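Local coordinates for nucleoprotein (Rift valley fever virus, PDB 3OV9) that encapsidates the viral genomic RNA, shielding it from nucleases, and assembles through its N-terminal region into ring-shaped hexamers needed to form the nucleocapsid, at residues 2-5 against 6-9; 19-22 against 23-26; 35-38 against 39-43; 95-98 against 99-103. All blocks are in the same frame, centred on the assembly; numbering follows the deposited sequence. Where two conformers were deposited one is given.

Contact 1 (2-5 against 6-9); sequences DNYQ and ELRV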
loop_
_atom_site.group_PDB
_atom_site.type_symbol
_atom_site.label_atom_id
_atom_site.label_comp_id
_atom_site.label_asym_id
_atom_site.label_seq_id
_atom_site.Cartn_x
_atom_site.Cartn_y
_atom_site.Cartn_z
ATOM N N ASP A 2 43.461 32.044 -16.223
ATOM C CA ASP A 2 42.674 31.105 -15.427
ATOM C C ASP A 2 42.553 29.754 -16.137
ATOM O O ASP A 2 41.481 29.388 -16.631
ATOM C CB ASP A 2 41.287 31.686 -15.117
ATOM C CG ASP A 2 41.342 32.901 -14.200
ATOM O OD1 ASP A 2 40.268 33.487 -13.938
ATOM O OD2 ASP A 2 42.443 33.276 -13.740
ATOM N N ASN A 3 43.663 29.022 -16.186
ATOM C CA ASN A 3 43.708 27.707 -16.818
ATOM C C ASN A 3 43.308 26.623 -15.819
ATOM O O ASN A 3 44.149 26.097 -15.085
ATOM C CB ASN A 3 45.101 27.435 -17.399
ATOM C CG ASN A 3 45.121 26.265 -18.381
ATOM O OD1 ASN A 3 44.347 25.313 -18.264
ATOM N ND2 ASN A 3 46.026 26.334 -19.352
ATOM N N TYR A 4 42.018 26.298 -15.804
ATOM C CA TYR A 4 41.466 25.341 -14.842
ATOM C C TYR A 4 41.927 23.910 -15.094
ATOM O O TYR A 4 42.049 23.121 -14.152
ATOM C CB TYR A 4 39.937 25.427 -14.809
ATOM C CG TYR A 4 39.434 26.808 -14.463
ATOM C CD1 TYR A 4 38.744 27.574 -15.403
ATOM C CD2 TYR A 4 39.670 27.364 -13.205
ATOM C CE1 TYR A 4 38.287 28.852 -15.093
ATOM C CE2 TYR A 4 39.219 28.641 -12.884
ATOM C CZ TYR A 4 38.529 29.378 -13.832
ATOM O OH TYR A 4 38.081 30.639 -13.520
ATOM N N GLN A 5 42.185 23.582 -16.357
ATOM C CA GLN A 5 42.737 22.277 -16.711
ATOM C C GLN A 5 44.135 22.122 -16.123
ATOM O O GLN A 5 44.451 21.087 -15.537
ATOM C CB GLN A 5 42.749 22.070 -18.228
ATOM C CG GLN A 5 41.355 21.945 -18.834
ATOM C CD GLN A 5 41.377 21.655 -20.321
ATOM O OE1 GLN A 5 40.878 20.626 -20.768
ATOM N NE2 GLN A 5 41.959 22.565 -21.097
ATOM N N GLU A 6 44.954 23.167 -16.258
ATOM C CA GLU A 6 46.304 23.180 -15.690
ATOM C C GLU A 6 46.280 23.057 -14.168
ATOM O O GLU A 6 47.075 22.314 -13.590
ATOM C CB GLU A 6 47.066 24.445 -16.108
ATOM C CG GLU A 6 48.514 24.493 -15.614
ATOM C CD GLU A 6 49.178 25.850 -15.809
ATOM O OE1 GLU A 6 48.480 26.887 -15.745
ATOM O OE2 GLU A 6 50.409 25.876 -16.015
ATOM N N LEU A 7 45.368 23.785 -13.527
ATOM C CA LEU A 7 45.225 23.740 -12.072
ATOM C C LEU A 7 44.840 22.342 -11.598
ATOM O O LEU A 7 45.314 21.876 -10.563
ATOM C CB LEU A 7 44.200 24.773 -11.593
ATOM C CG LEU A 7 44.629 26.242 -11.690
ATOM C CD1 LEU A 7 43.421 27.151 -11.790
ATOM C CD2 LEU A 7 45.525 26.650 -10.517
ATOM N N ARG A 8 43.989 21.678 -12.378
ATOM C CA ARG A 8 43.530 20.328 -12.070
ATOM C C ARG A 8 44.644 19.284 -12.199
ATOM O O ARG A 8 44.752 18.382 -11.364
ATOM C CB ARG A 8 42.363 19.970 -12.986
ATOM C CG ARG A 8 41.389 19.000 -12.400
ATOM C CD ARG A 8 41.530 17.630 -13.010
ATOM N NE ARG A 8 40.219 17.103 -13.380
ATOM C CZ ARG A 8 39.931 15.815 -13.497
ATOM N NH1 ARG A 8 40.862 14.909 -13.250
ATOM N NH2 ARG A 8 38.709 15.436 -13.845
ATOM N N VAL A 9 45.464 19.412 -13.243
ATOM C CA VAL A 9 46.567 18.471 -13.439
ATOM C C VAL A 9 47.653 18.663 -12.385
ATOM O O VAL A 9 48.202 17.677 -11.886
ATOM C CB VAL A 9 47.151 18.466 -14.889
ATOM C CG1 VAL A 9 46.122 17.934 -15.882
ATOM C CG2 VAL A 9 47.646 19.835 -15.306
#
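Asn3 sits just before helix 4-13 and caps it: its side-chain OD1 accepts the backbone N of Glu6 at 3.0 Å. The N-H aims fairly straight at the oxygen (161°), but it comes from above the plane of the side-chain amide, 59° out of it, and not along a lone pair. With CG anti to the backbone N (chi1 -165°), the Asn3 amide is folded back against the first turn. Three backbone bonds follow, Leu7 N to Asn3 O, Arg8 N to Tyr4 O and Val9 N to Gln5 O, each 3.0 Å long. Asn3 therefore serves this end of the helix twice, once by its side chain and once by its carbonyl. This is a classical N-cap, here at the start of the helix that opens the region essential for oligomerization, and it lies far from the body of its own chain. Among the packing contacts, Asn3 CG meets Glu6 CB at 3.5 Å, the two side chains crossing at about a right angle. Tyr4 and Leu7 run alongside each other in the same direction, and CD2 of the Tyr4 ring touches Leu7 CD1 at 4.0 Å. Leu7 CG also rests against Asn3 O, 3.4 Å away. The second subunit packs against this turn: Gln5 OE1 accepts the N of Ile209 of that subunit, while Tyr4 packs on its Glu40, Leu7 on its Lys43 and Arg8 on its Ala110.

Contact 2 (19-22 against 23-26); sequences NEIE and QWVR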
loop_
_atom_site.group_PDB
_atom_site.type_symbol
_atom_site.label_atom_id
_atom_site.label_comp_id
_atom_site.label_asym_id
_atom_site.label_seq_id
_atom_site.Cartn_x
_atom_site.Cartn_y
_atom_site.Cartn_z
ATOM N N ASN A 19 49.551 8.534 5.249
ATOM C CA ASN A 19 49.431 8.907 6.660
ATOM C C ASN A 19 48.517 10.111 6.881
ATOM O O ASN A 19 47.725 10.128 7.825
ATOM C CB ASN A 19 50.810 9.143 7.286
ATOM C CG ASN A 19 51.619 7.864 7.420
ATOM O OD1 ASN A 19 52.849 7.893 7.370
ATOM N ND2 ASN A 19 50.935 6.733 7.592
ATOM N N GLU A 20 48.619 11.099 5.995
ATOM C CA GLU A 20 47.784 12.294 6.056
ATOM C C GLU A 20 46.315 11.969 5.781
ATOM O O GLU A 20 45.429 12.418 6.511
ATOM C CB GLU A 20 48.283 13.342 5.060
ATOM C CG GLU A 20 47.461 14.623 5.036
ATOM C CD GLU A 20 48.018 15.668 4.092
ATOM O OE1 GLU A 20 48.260 15.344 2.909
ATOM O OE2 GLU A 20 48.198 16.823 4.534
ATOM N N ILE A 21 46.073 11.185 4.733
ATOM C CA ILE A 21 44.713 10.818 4.332
ATOM C C ILE A 21 44.033 9.949 5.394
ATOM O O ILE A 21 42.853 10.147 5.696
ATOM C CB ILE A 21 44.694 10.140 2.938
ATOM C CG1 ILE A 21 45.005 11.174 1.851
ATOM C CG2 ILE A 21 43.345 9.481 2.665
ATOM C CD1 ILE A 21 45.507 10.580 0.557
ATOM N N GLU A 22 44.783 9.006 5.964
ATOM C CA GLU A 22 44.250 8.127 7.011
ATOM C C GLU A 22 43.869 8.892 8.283
ATOM O O GLU A 22 42.913 8.511 8.969
ATOM C CB GLU A 22 45.212 6.971 7.309
ATOM C CG GLU A 22 45.231 5.894 6.213
ATOM C CD GLU A 22 46.193 4.752 6.490
ATOM O OE1 GLU A 22 46.885 4.780 7.529
ATOM O OE2 GLU A 22 46.256 3.819 5.660
ATOM N N GLN A 23 44.607 9.965 8.583
ATOM C CA GLN A 23 44.265 10.854 9.697
ATOM C C GLN A 23 42.937 11.558 9.430
ATOM O O GLN A 23 42.097 11.676 10.328
ATOM C CB GLN A 23 45.369 11.886 9.950
ATOM C CG GLN A 23 46.584 11.344 10.696
ATOM C CD GLN A 23 47.488 12.432 11.256
ATOM O OE1 GLN A 23 47.019 13.456 11.750
ATOM N NE2 GLN A 23 48.795 12.202 11.196
ATOM N N TRP A 24 42.743 12.020 8.193
ATOM C CA TRP A 24 41.474 12.645 7.811
ATOM C C TRP A 24 40.319 11.650 7.903
ATOM O O TRP A 24 39.235 11.993 8.388
ATOM C CB TRP A 24 41.542 13.257 6.408
ATOM C CG TRP A 24 42.364 14.516 6.320
ATOM C CD1 TRP A 24 42.530 15.464 7.292
ATOM C CD2 TRP A 24 43.111 14.972 5.184
ATOM N NE1 TRP A 24 43.348 16.474 6.836
ATOM C CE2 TRP A 24 43.716 16.197 5.546
ATOM C CE3 TRP A 24 43.334 14.460 3.898
ATOM C CZ2 TRP A 24 44.531 16.921 4.667
ATOM C CZ3 TRP A 24 44.147 15.180 3.024
ATOM C CH2 TRP A 24 44.731 16.399 3.415
ATOM N N VAL A 25 40.562 10.417 7.455
ATOM C CA VAL A 25 39.557 9.355 7.538
ATOM C C VAL A 25 39.077 9.218 8.984
ATOM O O VAL A 25 37.874 9.207 9.243
ATOM C CB VAL A 25 40.091 7.995 7.021
ATOM C CG1 VAL A 25 39.105 6.871 7.320
ATOM C CG2 VAL A 25 40.359 8.063 5.535
ATOM N N ARG A 26 40.029 9.146 9.914
ATOM C CA ARG A 26 39.719 9.045 11.344
ATOM C C ARG A 26 38.971 10.266 11.881
ATOM O O ARG A 26 38.028 10.120 12.662
ATOM C CB ARG A 26 40.988 8.799 12.168
ATOM C CG ARG A 26 41.581 7.412 11.999
ATOM C CD ARG A 26 42.692 7.148 13.014
ATOM N NE ARG A 26 43.861 7.997 12.797
ATOM C CZ ARG A 26 44.876 7.697 11.989
ATOM N NH1 ARG A 26 44.885 6.557 11.308
ATOM N NH2 ARG A 26 45.886 8.540 11.864
HETATM O O HOH W 1 47.923 8.411 9.961
HETATM O O HOH W 2 47.332 5.838 9.904
#
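The Glu20 side chain lies flat over the Trp24 indole, one helical turn further on. Both point the same way, with carboxylate and ring planes only 16° apart. The CH-pi contact is made by Glu20 CG, 3.8 Å from the centroid of the six-membered ring and almost straight above it; beyond it, Glu20 CD reaches 3.4 Å from Trp24 CH2. The extended Glu20 chain (chi1 179°) lays it along the ring.

Around the helix, Arg26 bends back at chi3 (-67°) and sets a face of its guanidinium on Glu22 O, which lies 3.6 Å from the plane and over its centre. Two waters bind at the guanidinium edge, in its plane. One links Arg26 NH2 to Asn19 O; the other accepts from Arg26 NH1 at 2.9 Å and donates to Glu22 OE1 at 2.6 Å. Glu22 and Arg26 are thus joined through water, and the direct salt bridge of Glu22 OE2 goes to Arg18. Such i to i+4 pairings are characteristic of an alpha helix; this one, helix 18-28, lies in the oligomerization region, its Ile21 and Val25 packing on Leu122 of the second subunit and Glu22 on Trp125 of that subunit, a residue probably important for dimerization.

Contact 3 (35-38 against 39-43); sequences ARRV and IELLK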
loop_
_atom_site.group_PDB
_atom_site.type_symbol
_atom_site.label_atom_id
_atom_site.label_comp_id
_atom_site.label_asym_id
_atom_site.label_seq_id
_atom_site.Cartn_x
_atom_site.Cartn_y
_atom_site.Cartn_z
ATOM N N ALA A 35 31.932 9.644 24.353
ATOM C CA ALA A 35 32.107 9.150 25.728
ATOM C C ALA A 35 32.592 10.207 26.723
ATOM O O ALA A 35 32.084 10.283 27.845
ATOM C CB ALA A 35 33.028 7.944 25.744
ATOM N N ARG A 36 33.572 11.013 26.317
ATOM C CA ARG A 36 34.101 12.069 27.185
ATOM C C ARG A 36 33.031 13.098 27.548
ATOM O O ARG A 36 32.959 13.540 28.697
ATOM C CB ARG A 36 35.313 12.758 26.543
ATOM C CG ARG A 36 36.566 11.903 26.520
ATOM C CD ARG A 36 37.679 12.562 25.708
ATOM N NE ARG A 36 38.852 11.696 25.606
ATOM C CZ ARG A 36 39.027 10.759 24.676
ATOM N NH1 ARG A 36 38.106 10.550 23.741
ATOM N NH2 ARG A 36 40.133 10.024 24.682
ATOM N N ARG A 37 32.200 13.465 26.574
ATOM C CA ARG A 37 31.101 14.396 26.814
ATOM C C ARG A 37 30.032 13.774 27.716
ATOM O O ARG A 37 29.476 14.457 28.577
ATOM C CB ARG A 37 30.496 14.893 25.496
ATOM C CG ARG A 37 29.470 16.029 25.637
ATOM C CD ARG A 37 30.008 17.249 26.384
ATOM N NE ARG A 37 29.022 18.330 26.417
ATOM C CZ ARG A 37 28.983 19.299 27.326
ATOM N NH1 ARG A 37 29.870 19.342 28.312
ATOM N NH2 ARG A 37 28.040 20.230 27.254
ATOM N N VAL A 38 29.763 12.483 27.521
ATOM C CA VAL A 38 28.795 11.755 28.354
ATOM C C VAL A 38 29.194 11.812 29.833
ATOM O O VAL A 38 28.377 12.168 30.687
ATOM C CB VAL A 38 28.608 10.281 27.888
ATOM C CG1 VAL A 38 27.855 9.462 28.940
ATOM C CG2 VAL A 38 27.859 10.228 26.566
ATOM N N ILE A 39 30.451 11.484 30.121
ATOM C CA ILE A 39 30.959 11.491 31.495
ATOM C C ILE A 39 31.006 12.917 32.065
ATOM O O ILE A 39 30.691 13.131 33.238
ATOM C CB ILE A 39 32.329 10.777 31.601
ATOM C CG1 ILE A 39 32.183 9.305 31.198
ATOM C CG2 ILE A 39 32.907 10.873 33.021
ATOM C CD1 ILE A 39 33.480 8.602 30.935
ATOM N N GLU A 40 31.378 13.886 31.229
ATOM C CA GLU A 40 31.378 15.291 31.644
ATOM C C GLU A 40 29.988 15.729 32.097
ATOM O O GLU A 40 29.846 16.359 33.148
ATOM C CB GLU A 40 31.884 16.204 30.523
ATOM C CG GLU A 40 32.052 17.670 30.946
ATOM C CD GLU A 40 32.676 18.535 29.867
ATOM O OE1 GLU A 40 32.381 18.322 28.672
ATOM O OE2 GLU A 40 33.458 19.444 30.221
ATOM N N LEU A 41 28.976 15.383 31.305
ATOM C CA LEU A 41 27.584 15.722 31.611
ATOM C C LEU A 41 27.072 15.016 32.865
ATOM O O LEU A 41 26.344 15.619 33.656
ATOM C CB LEU A 41 26.668 15.437 30.416
ATOM C CG LEU A 41 26.839 16.315 29.168
ATOM C CD1 LEU A 41 26.072 15.719 28.004
ATOM C CD2 LEU A 41 26.409 17.758 29.413
ATOM N N LEU A 42 27.467 13.753 33.048
ATOM C CA LEU A 42 27.111 12.992 34.254
ATOM C C LEU A 42 27.634 13.658 35.525
ATOM O O LEU A 42 26.882 13.844 36.482
ATOM C CB LEU A 42 27.618 11.546 34.177
ATOM C CG LEU A 42 26.904 10.583 33.224
ATOM C CD1 LEU A 42 27.689 9.289 33.096
ATOM C CD2 LEU A 42 25.469 10.305 33.675
ATOM N N LYS A 43 28.919 14.013 35.515
ATOM C CA LYS A 43 29.574 14.696 36.634
ATOM C C LYS A 43 28.949 16.064 36.908
ATOM O O LYS A 43 28.726 16.430 38.068
ATOM C CB LYS A 43 31.074 14.854 36.353
ATOM C CG LYS A 43 31.889 13.564 36.459
ATOM C CD LYS A 43 32.669 13.475 37.769
ATOM C CE LYS A 43 33.974 14.252 37.707
ATOM N NZ LYS A 43 34.781 14.140 38.959
#
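Arg37 reaches along helix 35-46, part of the orthogonal helix bundle, to bind Glu40 and lie against Leu41. From CB the chain sets off with CG trans to the amide nitrogen, then bends at chi2 (55°), which brings the tip back over the next turn. CG lies 4.2 Å from Leu41 CD1. CD passes Glu40 OE1 at 3.5 Å, and NE makes a salt bridge to Asp100 in the loop before helix 104-110. At CZ the guanidinium is covered on one face by Leu41 CD2, which stands 3.6 Å from the plane over its centre; NH2 lies 3.7 Å from that same Leu41 CD2. Glu40 meets the group near its edge, at NH1, which donates to Glu40 OE1 at 2.7 Å in a salt bridge, somewhat bent at 145°. The guanidinium and carboxylate planes are close to perpendicular, and NH1 meets OE1 from above the carboxylate plane, 69° out of it. A methyl on one face and carboxylates of Glu40 and Asp100 on separate nitrogens probably hold the rotation of the group. On another side of the helix, Val38 packs on Arg106 and Ala110 of helix 104-110 and runs beside Leu42, its CG1 4.2 Å from Leu42 CD1.

Contact 4 (95-98 against 99-103); sequences GNPS and RDELT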
loop_
_atom_site.group_PDB
_atom_site.type_symbol
_atom_site.label_atom_id
_atom_site.label_comp_id
_atom_site.label_asym_id
_atom_site.label_seq_id
_atom_site.Cartn_x
_atom_site.Cartn_y
_atom_site.Cartn_z
ATOM N N GLY A 95 16.484 7.899 21.900
ATOM C CA GLY A 95 17.128 7.736 20.595
ATOM C C GLY A 95 18.536 8.286 20.473
ATOM O O GLY A 95 19.391 8.015 21.320
ATOM N N ASN A 96 18.765 9.054 19.406
ATOM C CA ASN A 96 20.077 9.636 19.122
ATOM C C ASN A 96 20.031 11.167 19.016
ATOM O O ASN A 96 19.904 11.721 17.915
ATOM C CB ASN A 96 20.668 9.019 17.847
ATOM C CG ASN A 96 22.019 9.608 17.486
ATOM O OD1 ASN A 96 23.041 9.259 18.076
ATOM N ND2 ASN A 96 22.027 10.506 16.507
ATOM N N PRO A 97 20.131 11.867 20.164
ATOM C CA PRO A 97 20.149 13.327 20.107
ATOM C C PRO A 97 21.559 13.879 19.875
ATOM O O PRO A 97 22.467 13.128 19.500
ATOM C CB PRO A 97 19.632 13.729 21.488
ATOM C CG PRO A 97 20.081 12.630 22.380
ATOM C CD PRO A 97 20.097 11.376 21.556
ATOM N N SER A 98 21.729 15.181 20.096
ATOM C CA SER A 98 23.028 15.837 19.950
ATOM C C SER A 98 24.015 15.380 21.026
ATOM O O SER A 98 23.625 14.747 22.014
ATOM C CB SER A 98 22.869 17.360 19.990
ATOM O OG SER A 98 22.596 17.811 21.305
ATOM N N ARG A 99 25.285 15.728 20.822
ATOM C CA ARG A 99 26.394 15.392 21.717
ATOM C C ARG A 99 26.193 15.929 23.137
ATOM O O ARG A 99 26.745 15.405 24.103
ATOM C CB ARG A 99 27.674 15.978 21.117
ATOM C CG ARG A 99 28.973 15.654 21.829
ATOM C CD ARG A 99 30.150 16.339 21.138
ATOM N NE ARG A 99 30.358 15.838 19.777
ATOM C CZ ARG A 99 30.006 16.486 18.670
ATOM N NH1 ARG A 99 29.432 17.681 18.742
ATOM N NH2 ARG A 99 30.233 15.939 17.485
ATOM N N ASP A 100 25.414 17.005 23.242
ATOM C CA ASP A 100 25.191 17.688 24.513
ATOM C C ASP A 100 24.005 17.126 25.298
ATOM O O ASP A 100 23.586 17.711 26.299
ATOM C CB ASP A 100 25.021 19.193 24.279
ATOM C CG ASP A 100 26.257 19.834 23.664
ATOM O OD1 ASP A 100 27.376 19.601 24.174
ATOM O OD2 ASP A 100 26.107 20.578 22.671
ATOM N N GLU A 101 23.472 15.994 24.839
ATOM C CA GLU A 101 22.345 15.338 25.504
ATOM C C GLU A 101 22.699 13.923 25.952
ATOM O O GLU A 101 23.344 13.168 25.217
ATOM C CB GLU A 101 21.122 15.289 24.584
ATOM C CG GLU A 101 20.601 16.652 24.112
ATOM C CD GLU A 101 19.715 17.357 25.129
ATOM O OE1 GLU A 101 19.494 16.818 26.236
ATOM O OE2 GLU A 101 19.235 18.465 24.812
ATOM N N LEU A 102 22.262 13.576 27.160
ATOM C CA LEU A 102 22.425 12.228 27.695
ATOM C C LEU A 102 21.244 11.339 27.328
ATOM O O LEU A 102 20.104 11.806 27.230
ATOM C CB LEU A 102 22.567 12.265 29.221
ATOM C CG LEU A 102 23.857 12.803 29.842
ATOM C CD1 LEU A 102 23.688 12.967 31.346
ATOM C CD2 LEU A 102 25.037 11.892 29.532
ATOM N N THR A 103 21.541 10.059 27.112
ATOM C CA THR A 103 20.534 9.001 27.012
ATOM C C THR A 103 21.019 7.841 27.872
ATOM O O THR A 103 22.202 7.770 28.215
ATOM C CB THR A 103 20.340 8.481 25.566
ATOM O OG1 THR A 103 21.518 7.784 25.133
ATOM C CG2 THR A 103 20.028 9.614 24.601
HETATM O O HOH W 3 21.336 6.774 22.675
#
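The puckered ring of Pro97 rests against both Glu101 and Thr103: its CG presses on Glu101 CB at 3.6 Å, and its CD on Thr103 CG2 at 3.5 Å. The flat group here is the Ser98 carbonyl, whose oxygen accepts Glu101 N at 3.1 Å; the donor stands above the carbonyl plane, 54° out of it. This bond closes a type I beta turn from Ser98 to Glu101. Thr103 places its two branches differently. CG2, anti to its own carbonyl carbon, faces Pro97 and lies 3.7 Å from Gly95 O, while OG1 shares a water with that same oxygen, 2.7 Å from each. OG1 also accepts Arg106 N, the N-cap bond of the helix that follows. Arg106, which probably binds RNA, is itself held by the loop: its guanidinium bonds to the oxygens Pro97 O, Ser98 O and Glu101 O and to Asn96 OD1, an arrangement that would hold its rotation. The loop joins helix 77-90 to helix 104-110. Its Leu102 packs on Val38, Leu41 and Leu42, all on helix 35-46, while Arg99 NH2 reaches Met75 O of the second subunit.

Overall arrangement
Going from the N terminus, the four contacts come in series: none nests or crosses, and each stays within one continuous stretch. Contacts 1 and 2 lie on successive helices of the extended N-terminal arm, their centres about 26 Å apart, and both bear on the second subunit. Contact 3 is on the next helix, 35-46, in the body of the chain. Its residues receive Tyr4, Gln5, Leu7 and Arg8 of the third subunit, so contacts 1 and 3 present opposite halves of the same joint between subunits. Contact 4 closes a tight turn later in the chain. It touches contact 3, their centres about 11 Å apart, and ties the loop before helix 104-110 to helix 35-46.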